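Local coordinates for DUF1893 domain-containing protein (Thermotoga maritima, PDB 1VK9) that is of unknown function but adopts a cytidine deaminase-like fold, binds zinc ions in the crystal and was reported to be ADP-ribosylated, at residues A[59-73]-A[82-96]. Residues are numbered along the deposited sequence; the frame is centred on the assembly and turned at random.
Sequences DNLEGSLVIDKMVGK and MKPDHIHAKVISKPA. With ZN (zinc ion), chain D; ZN (zinc ion), chain E.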
ATOM      1  N   ASP A  59      -0.199   5.951  12.986  1.00 32.50           N
ATOM      2  CA  ASP A  59      -0.397   4.635  13.557  1.00 30.44           C
ATOM      3  C   ASP A  59      -1.335   3.793  12.687  1.00 32.83           C
ATOM      4  O   ASP A  59      -1.130   2.569  12.502  1.00 36.62           O
ATOM      5  CB  ASP A  59      -0.874   4.733  15.001  1.00 27.16           C
ATOM      6  CG  ASP A  59      -1.472   3.474  15.471  1.00 27.74           C
ATOM      7  OD1 ASP A  59      -0.733   2.579  15.913  1.00 33.17           O
ATOM      8  OD2 ASP A  59      -2.690   3.241  15.383  1.00 36.29           O
ATOM      9  N   ASN A  60      -2.368   4.446  12.158  1.00 31.41           N
ATOM     10  CA  ASN A  60      -3.319   3.781  11.256  1.00 28.64           C
ATOM     11  C   ASN A  60      -3.990   4.787  10.320  1.00 28.81           C
ATOM     12  O   ASN A  60      -3.884   6.001  10.511  1.00 28.95           O
ATOM     13  CB  ASN A  60      -4.365   2.988  12.042  1.00 24.31           C
ATOM     14  CG  ASN A  60      -5.372   3.890  12.767  1.00 25.21           C
ATOM     15  OD1 ASN A  60      -6.297   4.412  12.162  1.00 23.55           O
ATOM     16  ND2 ASN A  60      -5.194   4.062  14.075  1.00 13.90           N
ATOM     17  N   LEU A  61      -4.693   4.266   9.325  1.00 28.30           N
ATOM     18  CA  LEU A  61      -5.290   5.076   8.290  1.00 25.76           C
ATOM     19  C   LEU A  61      -6.758   4.746   8.121  1.00 26.00           C
ATOM     20  O   LEU A  61      -7.272   4.799   7.002  1.00 29.08           O
ATOM     21  CB  LEU A  61      -4.550   4.830   6.967  1.00 27.15           C
ATOM     22  CG  LEU A  61      -3.164   5.455   6.807  1.00 21.07           C
ATOM     23  CD1 LEU A  61      -2.516   4.913   5.556  1.00 14.74           C
ATOM     24  CD2 LEU A  61      -3.282   6.952   6.744  1.00 20.59           C
ATOM     25  N   GLU A  62      -7.440   4.399   9.212  1.00 25.38           N
ATOM     26  CA  GLU A  62      -8.899   4.207   9.169  1.00 28.67           C
ATOM     27  C   GLU A  62      -9.637   5.493   8.790  1.00 31.68           C
ATOM     28  O   GLU A  62      -9.321   6.572   9.304  1.00 30.27           O
ATOM     29  CB  GLU A  62      -9.441   3.728  10.498  1.00 26.99           C
ATOM     30  CG  GLU A  62      -8.981   2.339  10.873  1.00 32.29           C
ATOM     31  CD  GLU A  62      -9.563   1.841  12.184  1.00 43.52           C
ATOM     32  OE1 GLU A  62     -10.491   2.508  12.780  1.00 20.45           O
ATOM     33  OE2 GLU A  62      -9.071   0.760  12.605  1.00 50.08           O
ATOM     34  N   GLY A  63     -10.619   5.382   7.891  1.00 32.39           N
ATOM     35  CA  GLY A  63     -11.306   6.561   7.397  1.00 32.56           C
ATOM     36  C   GLY A  63     -10.586   7.141   6.196  1.00 32.92           C
ATOM     37  O   GLY A  63     -11.025   8.123   5.610  1.00 33.53           O
ATOM     38  N   SER A  64      -9.471   6.532   5.820  1.00 32.62           N
ATOM     39  CA  SER A  64      -8.684   7.072   4.735  1.00 33.46           C
ATOM     40  C   SER A  64      -8.519   6.054   3.642  1.00 32.84           C
ATOM     41  O   SER A  64      -8.721   4.861   3.864  1.00 33.40           O
ATOM     42  CB  SER A  64      -7.326   7.514   5.250  1.00 33.75           C
ATOM     43  OG  SER A  64      -7.449   8.797   5.825  1.00 41.74           O
ATOM     44  N   LEU A  65      -8.169   6.525   2.452  1.00 31.03           N
ATOM     45  CA  LEU A  65      -7.768   5.621   1.385  1.00 29.51           C
ATOM     46  C   LEU A  65      -6.337   5.914   0.971  1.00 30.14           C
ATOM     47  O   LEU A  65      -5.862   7.051   1.120  1.00 30.19           O
ATOM     48  CB  LEU A  65      -8.724   5.699   0.192  1.00 27.47           C
ATOM     49  CG  LEU A  65      -8.851   7.022  -0.524  1.00 24.52           C
ATOM     50  CD1 LEU A  65      -7.936   7.040  -1.717  1.00 37.11           C
ATOM     51  CD2 LEU A  65     -10.260   7.164  -0.969  1.00 31.34           C
ATOM     52  N   VAL A  66      -5.656   4.883   0.468  1.00 29.26           N
ATOM     53  CA  VAL A  66      -4.295   5.023  -0.040  1.00 28.01           C
ATOM     54  C   VAL A  66      -4.249   4.719  -1.526  1.00 30.14           C
ATOM     55  O   VAL A  66      -4.797   3.719  -1.963  1.00 32.67           O
ATOM     56  CB  VAL A  66      -3.329   4.065   0.683  1.00 28.55           C
ATOM     57  CG1 VAL A  66      -1.951   4.053   0.003  1.00 19.45           C
ATOM     58  CG2 VAL A  66      -3.240   4.416   2.168  1.00 19.17           C
ATOM     59  N   ILE A  67      -3.596   5.587  -2.295  1.00 32.26           N
ATOM     60  CA  ILE A  67      -3.264   5.295  -3.691  1.00 31.01           C
ATOM     61  C   ILE A  67      -1.764   5.074  -3.845  1.00 32.26           C
ATOM     62  O   ILE A  67      -0.955   5.829  -3.324  1.00 33.58           O
ATOM     63  CB  ILE A  67      -3.751   6.417  -4.648  1.00 30.64           C
ATOM     64  CG1 ILE A  67      -5.261   6.630  -4.497  1.00 25.15           C
ATOM     65  CG2 ILE A  67      -3.378   6.071  -6.114  1.00 23.25           C
ATOM     66  CD1 ILE A  67      -5.793   7.759  -5.337  1.00 30.81           C
ATOM     67  N   ASP A  68      -1.395   4.038  -4.570  1.00 33.82           N
ATOM     68  CA  ASP A  68       0.001   3.695  -4.739  1.00 35.38           C
ATOM     69  C   ASP A  68       0.267   3.268  -6.190  1.00 36.53           C
ATOM     70  O   ASP A  68      -0.546   2.583  -6.805  1.00 37.54           O
ATOM     71  CB  ASP A  68       0.368   2.584  -3.751  1.00 35.98           C
ATOM     72  CG  ASP A  68       1.859   2.454  -3.548  1.00 38.48           C
ATOM     73  OD1 ASP A  68       2.625   3.135  -4.264  1.00 42.28           O
ATOM     74  OD2 ASP A  68       2.361   1.696  -2.703  1.00 29.70           O
ATOM     75  N   LYS A  69       1.403   3.699  -6.729  1.00 38.05           N
ATOM     76  CA  LYS A  69       1.791   3.465  -8.127  1.00 37.02           C
ATOM     77  C   LYS A  69       2.094   1.961  -8.354  1.00 37.83           C
ATOM     78  O   LYS A  69       1.714   1.369  -9.371  1.00 39.86           O
ATOM     79  CB  LYS A  69       3.047   4.293  -8.417  1.00 35.08           C
ATOM     80  CG  LYS A  69       3.083   5.096  -9.692  1.00 39.36           C
ATOM     81  CD  LYS A  69       4.457   5.789  -9.765  1.00 46.95           C
ATOM     82  CE  LYS A  69       4.513   6.887 -10.795  1.00 47.78           C
ATOM     83  NZ  LYS A  69       5.057   6.307 -12.046  1.00 52.96           N
HETATM   84  N   MSE A  70       2.772   1.348  -7.389  1.00 35.31           N
HETATM   85  CA  MSE A  70       3.306   0.022  -7.564  1.00 34.17           C
HETATM   86  C   MSE A  70       3.213  -0.720  -6.237  1.00 33.47           C
HETATM   87  O   MSE A  70       3.957  -0.419  -5.302  1.00 34.66           O
HETATM   88  CB  MSE A  70       4.767   0.139  -8.023  1.00 35.06           C
HETATM   89  CG  MSE A  70       5.493  -1.195  -8.251  1.00 40.89           C
HETATM   90 SE   MSE A  70       4.691  -2.298  -9.699  1.00 58.61          SE
HETATM   91  CE  MSE A  70       5.144  -1.203 -11.406  1.00 56.44           C
ATOM     92  N   VAL A  71       2.290  -1.672  -6.136  1.00 30.45           N
ATOM     93  CA  VAL A  71       2.095  -2.353  -4.868  1.00 30.08           C
ATOM     94  C   VAL A  71       2.612  -3.789  -4.926  1.00 31.88           C
ATOM     95  O   VAL A  71       2.007  -4.669  -5.567  1.00 32.99           O
ATOM     96  CB  VAL A  71       0.636  -2.253  -4.375  1.00 29.71           C
ATOM     97  CG1 VAL A  71       0.423  -3.065  -3.111  1.00 29.52           C
ATOM     98  CG2 VAL A  71       0.308  -0.827  -4.064  1.00 30.55           C
ATOM     99  N   GLY A  72       3.751  -4.009  -4.274  1.00 31.78           N
ATOM    100  CA  GLY A  72       4.307  -5.343  -4.143  1.00 33.66           C
ATOM    101  C   GLY A  72       3.995  -5.892  -2.765  1.00 34.27           C
ATOM    102  O   GLY A  72       3.343  -5.221  -1.962  1.00 36.00           O
ATOM    103  N   LYS A  73       4.466  -7.099  -2.479  1.00 32.59           N
ATOM    104  CA  LYS A  73       4.272  -7.696  -1.156  1.00 31.86           C
ATOM    105  C   LYS A  73       4.807  -6.819  -0.009  1.00 32.30           C
ATOM    106  O   LYS A  73       4.170  -6.690   1.055  1.00 30.02           O
ATOM    107  CB  LYS A  73       4.934  -9.057  -1.101  1.00 29.70           C
ATOM    108  CG  LYS A  73       4.183 -10.057  -0.324  1.00 26.75           C
ATOM    109  CD  LYS A  73       4.960 -11.347  -0.292  1.00 28.58           C
ATOM    110  CE  LYS A  73       4.437 -12.203   0.796  1.00 20.16           C
ATOM    111  NZ  LYS A  73       4.478 -13.593   0.403  1.00 33.69           N
HETATM  112  N   MSE A  82      -1.518  -0.810   8.440  1.00 29.90           N
HETATM  113  CA  MSE A  82      -2.033   0.518   8.748  1.00 31.01           C
HETATM  114  C   MSE A  82      -3.547   0.585   8.677  1.00 30.55           C
HETATM  115  O   MSE A  82      -4.145   1.569   9.104  1.00 31.43           O
HETATM  116  CB  MSE A  82      -1.402   1.552   7.845  1.00 31.05           C
HETATM  117  CG  MSE A  82       0.003   1.883   8.251  1.00 42.67           C
HETATM  118 SE   MSE A  82       0.748   3.276   7.125  1.00 65.60          SE
HETATM  119  CE  MSE A  82       1.213   2.153   5.607  1.00 58.74           C
ATOM    120  N   LYS A  83      -4.158  -0.464   8.136  1.00 29.12           N
ATOM    121  CA  LYS A  83      -5.606  -0.572   8.092  1.00 29.31           C
ATOM    122  C   LYS A  83      -6.313   0.603   7.377  1.00 30.15           C
ATOM    123  O   LYS A  83      -7.184   1.276   7.941  1.00 31.41           O
ATOM    124  CB  LYS A  83      -6.131  -0.798   9.506  1.00 26.89           C
ATOM    125  CG  LYS A  83      -5.607  -2.105  10.095  1.00 30.90           C
ATOM    126  CD  LYS A  83      -6.410  -2.604  11.301  1.00 32.69           C
ATOM    127  CE  LYS A  83      -7.856  -2.865  10.919  1.00 40.05           C
ATOM    128  NZ  LYS A  83      -8.441  -4.016  11.638  1.00 40.53           N
ATOM    129  N   PRO A  84      -5.951   0.870   6.125  1.00 30.68           N
ATOM    130  CA  PRO A  84      -6.710   1.859   5.351  1.00 29.94           C
ATOM    131  C   PRO A  84      -8.057   1.239   4.918  1.00 30.45           C
ATOM    132  O   PRO A  84      -8.160   0.012   4.878  1.00 31.22           O
ATOM    133  CB  PRO A  84      -5.801   2.123   4.155  1.00 28.54           C
ATOM    134  CG  PRO A  84      -5.023   0.870   3.993  1.00 24.53           C
ATOM    135  CD  PRO A  84      -4.831   0.297   5.350  1.00 27.69           C
ATOM    136  N   ASP A  85      -9.061   2.058   4.623  1.00 29.67           N
ATOM    137  CA  ASP A  85     -10.362   1.570   4.198  1.00 30.23           C
ATOM    138  C   ASP A  85     -10.200   0.889   2.820  1.00 33.81           C
ATOM    139  O   ASP A  85     -10.762  -0.197   2.575  1.00 40.04           O
ATOM    140  CB  ASP A  85     -11.395   2.717   4.098  1.00 30.76           C
ATOM    141  CG  ASP A  85     -11.687   3.434   5.446  1.00 37.09           C
ATOM    142  OD1 ASP A  85     -11.052   3.161   6.498  1.00 43.55           O
ATOM    143  OD2 ASP A  85     -12.565   4.321   5.531  1.00 39.05           O
ATOM    144  N   HIS A  86      -9.415   1.496   1.930  1.00 30.30           N
ATOM    145  CA  HIS A  86      -9.231   0.956   0.602  1.00 30.27           C
ATOM    146  C   HIS A  86      -7.837   1.306   0.091  1.00 32.62           C
ATOM    147  O   HIS A  86      -7.331   2.394   0.395  1.00 35.40           O
ATOM    148  CB  HIS A  86     -10.303   1.529  -0.306  1.00 29.54           C
ATOM    149  CG  HIS A  86     -10.279   1.010  -1.712  1.00 30.34           C
ATOM    150  ND1 HIS A  86     -11.033  -0.069  -2.120  1.00 30.66           N
ATOM    151  CD2 HIS A  86      -9.653   1.469  -2.823  1.00 33.87           C
ATOM    152  CE1 HIS A  86     -10.844  -0.277  -3.412  1.00 29.35           C
ATOM    153  NE2 HIS A  86     -10.010   0.642  -3.862  1.00 32.39           N
ATOM    154  N   ILE A  87      -7.214   0.391  -0.659  1.00 30.05           N
ATOM    155  CA  ILE A  87      -5.970   0.688  -1.358  1.00 27.71           C
ATOM    156  C   ILE A  87      -6.253   0.561  -2.848  1.00 29.80           C
ATOM    157  O   ILE A  87      -6.773  -0.465  -3.299  1.00 30.11           O
ATOM    158  CB  ILE A  87      -4.870  -0.301  -0.960  1.00 28.27           C
ATOM    159  CG1 ILE A  87      -4.655  -0.290   0.552  1.00 30.67           C
ATOM    160  CG2 ILE A  87      -3.570  -0.001  -1.691  1.00 21.07           C
ATOM    161  CD1 ILE A  87      -4.007  -1.544   1.084  1.00 19.85           C
ATOM    162  N   HIS A  88      -5.943   1.614  -3.608  1.00 30.21           N
ATOM    163  CA  HIS A  88      -6.003   1.557  -5.064  1.00 29.77           C
ATOM    164  C   HIS A  88      -4.590   1.547  -5.587  1.00 28.96           C
ATOM    165  O   HIS A  88      -3.849   2.485  -5.361  1.00 28.99           O
ATOM    166  CB  HIS A  88      -6.740   2.752  -5.668  1.00 30.37           C
ATOM    167  CG  HIS A  88      -6.800   2.716  -7.167  1.00 30.34           C
ATOM    168  ND1 HIS A  88      -7.540   1.783  -7.861  1.00 31.67           N
ATOM    169  CD2 HIS A  88      -6.191   3.479  -8.105  1.00 35.52           C
ATOM    170  CE1 HIS A  88      -7.402   1.983  -9.160  1.00 36.88           C
ATOM    171  NE2 HIS A  88      -6.590   3.009  -9.338  1.00 42.96           N
ATOM    172  N   ALA A  89      -4.235   0.476  -6.281  1.00 28.88           N
ATOM    173  CA  ALA A  89      -2.907   0.289  -6.838  1.00 29.05           C
ATOM    174  C   ALA A  89      -2.974   0.481  -8.348  1.00 30.45           C
ATOM    175  O   ALA A  89      -3.788  -0.163  -9.022  1.00 31.52           O
ATOM    176  CB  ALA A  89      -2.404  -1.116  -6.510  1.00 28.90           C
ATOM    177  N   LYS A  90      -2.135   1.354  -8.897  1.00 31.07           N
ATOM    178  CA  LYS A  90      -2.112   1.509 -10.349  1.00 33.29           C
ATOM    179  C   LYS A  90      -1.594   0.206 -10.977  1.00 31.84           C
ATOM    180  O   LYS A  90      -2.144  -0.276 -11.961  1.00 32.71           O
ATOM    181  CB  LYS A  90      -1.312   2.738 -10.775  1.00 34.39           C
ATOM    182  CG  LYS A  90      -1.188   2.896 -12.281  1.00 44.94           C
ATOM    183  CD  LYS A  90      -0.567   4.230 -12.650  1.00 58.51           C
ATOM    184  CE  LYS A  90      -0.226   4.261 -14.125  1.00 62.15           C
ATOM    185  NZ  LYS A  90      -0.513   5.603 -14.668  1.00 66.87           N
ATOM    186  N   VAL A  91      -0.553  -0.364 -10.377  1.00 30.53           N
ATOM    187  CA  VAL A  91      -0.087  -1.704 -10.701  1.00 29.22           C
ATOM    188  C   VAL A  91       0.090  -2.465  -9.389  1.00 29.50           C
ATOM    189  O   VAL A  91       0.697  -1.937  -8.450  1.00 31.13           O
ATOM    190  CB  VAL A  91       1.305  -1.702 -11.398  1.00 27.98           C
ATOM    191  CG1 VAL A  91       1.708  -3.112 -11.777  1.00 25.66           C
ATOM    192  CG2 VAL A  91       1.311  -0.860 -12.596  1.00 26.89           C
ATOM    193  N   ILE A  92      -0.415  -3.697  -9.340  1.00 28.35           N
ATOM    194  CA  ILE A  92      -0.226  -4.593  -8.203  1.00 28.33           C
ATOM    195  C   ILE A  92       0.428  -5.899  -8.645  1.00 29.09           C
ATOM    196  O   ILE A  92       0.119  -6.425  -9.716  1.00 31.40           O
ATOM    197  CB  ILE A  92      -1.584  -4.875  -7.539  1.00 28.70           C
ATOM    198  CG1 ILE A  92      -1.410  -5.541  -6.187  1.00 28.39           C
ATOM    199  CG2 ILE A  92      -2.483  -5.745  -8.429  1.00 28.98           C
ATOM    200  CD1 ILE A  92      -2.647  -5.417  -5.302  1.00 32.96           C
ATOM    201  N   SER A  93       1.328  -6.437  -7.830  1.00 28.86           N
ATOM    202  CA  SER A  93       1.926  -7.727  -8.153  1.00 27.11           C
ATOM    203  C   SER A  93       1.062  -8.831  -7.585  1.00 27.99           C
ATOM    204  O   SER A  93       0.333  -8.619  -6.616  1.00 29.80           O
ATOM    205  CB  SER A  93       3.339  -7.829  -7.606  1.00 26.10           C
ATOM    206  OG  SER A  93       3.315  -8.136  -6.229  1.00 30.56           O
ATOM    207  N   LYS A  94       1.150 -10.010  -8.191  1.00 28.41           N
ATOM    208  CA  LYS A  94       0.382 -11.174  -7.779  1.00 29.49           C
ATOM    209  C   LYS A  94       0.564 -11.539  -6.297  1.00 30.44           C
ATOM    210  O   LYS A  94      -0.421 -11.852  -5.652  1.00 32.15           O
ATOM    211  CB  LYS A  94       0.704 -12.370  -8.680  1.00 30.68           C
ATOM    212  CG  LYS A  94      -0.325 -13.482  -8.660  1.00 35.26           C
ATOM    213  CD  LYS A  94      -0.021 -14.491  -9.756  1.00 54.87           C
ATOM    214  CE  LYS A  94       0.355 -15.855  -9.184  1.00 67.12           C
ATOM    215  NZ  LYS A  94       1.216 -16.590 -10.137  1.00 68.21           N
ATOM    216  N   PRO A  95       1.792 -11.539  -5.760  1.00 29.61           N
ATOM    217  CA  PRO A  95       1.986 -11.779  -4.335  1.00 29.03           C
ATOM    218  C   PRO A  95       1.194 -10.803  -3.488  1.00 31.05           C
ATOM    219  O   PRO A  95       0.543 -11.241  -2.541  1.00 32.89           O
ATOM    220  CB  PRO A  95       3.485 -11.569  -4.155  1.00 29.74           C
ATOM    221  CG  PRO A  95       4.080 -11.971  -5.468  1.00 28.85           C
ATOM    222  CD  PRO A  95       3.094 -11.403  -6.448  1.00 31.82           C
ATOM    223  N   ALA A  96       1.217  -9.521  -3.840  1.00 32.10           N
ATOM    224  CA  ALA A  96       0.483  -8.517  -3.085  1.00 31.70           C
ATOM    225  C   ALA A  96      -1.015  -8.794  -3.144  1.00 31.46           C
ATOM    226  O   ALA A  96      -1.676  -8.852  -2.107  1.00 36.10           O
ATOM    227  CB  ALA A  96       0.818  -7.101  -3.559  1.00 30.27           C
TER
HETATM  228 ZN    ZN D 142     -12.163   3.113  12.749  1.00 62.14          ZN
HETATM  229 ZN    ZN E 143      -6.003   3.844 -11.128  1.00 72.21          ZN
HETATM  230  O   HOH W   1      -4.138   4.987 -10.795  1.00 32.46           O
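The parallel strands flanking helix 73-82 form a beta-alpha-beta unit with a cytidine deaminase-like fold: 65-68 runs beside 86-89 and, past a corner in each segment, 70-71 beside 91-93. V66 lies opposite I87 and D68 opposite A89, each bonding to the residues before and after its partner: V66 N donates to H86 O (3.0 Å) and V66 O accepts from H88 N, then D68 repeats the pattern with H88 and K90. D68 OD1 is covalently linked to an unidentified ligand, consistent with the reported ADP-ribosylation. At the corner V91 N reaches K69 O from above the carbonyl plane, with an N-H...O angle of 141°, before V71 restores regular pairing with V91 and S93. V71, compact and beta-branched, suits this buried strand: its CG2 meets A89 CB at 3.7 Å, while CG1, anti to the backbone N (chi1 175°), faces A96 CB. The small side chain of A96 lets the helix start pack closely against V71 and G72. M70, a selenomethionine, bends at chi2 and chi3 and lies beside V91, SE 3.7 Å from CG1. At the other end, D85 OD1 accepts G63 N (2.7 Å) on its syn side, bracing the type II turn L61-S64, in which G63 has positive phi, readily reached by glycine. L61 CD1 packs on M82 SE, and V66 CG2 on P84 CB. H88 NE2 binds zinc with D110 while ND1 bonds to S108; E62 OE1 binds another zinc with H8 and H10 of the N-terminal histidine tag. Helix 15-27 covers the I67 and H88 face, helix 73-82 lies against V66 and I87 on the reverse, and strands 32-35 and 107-109 continue the sheet on either side.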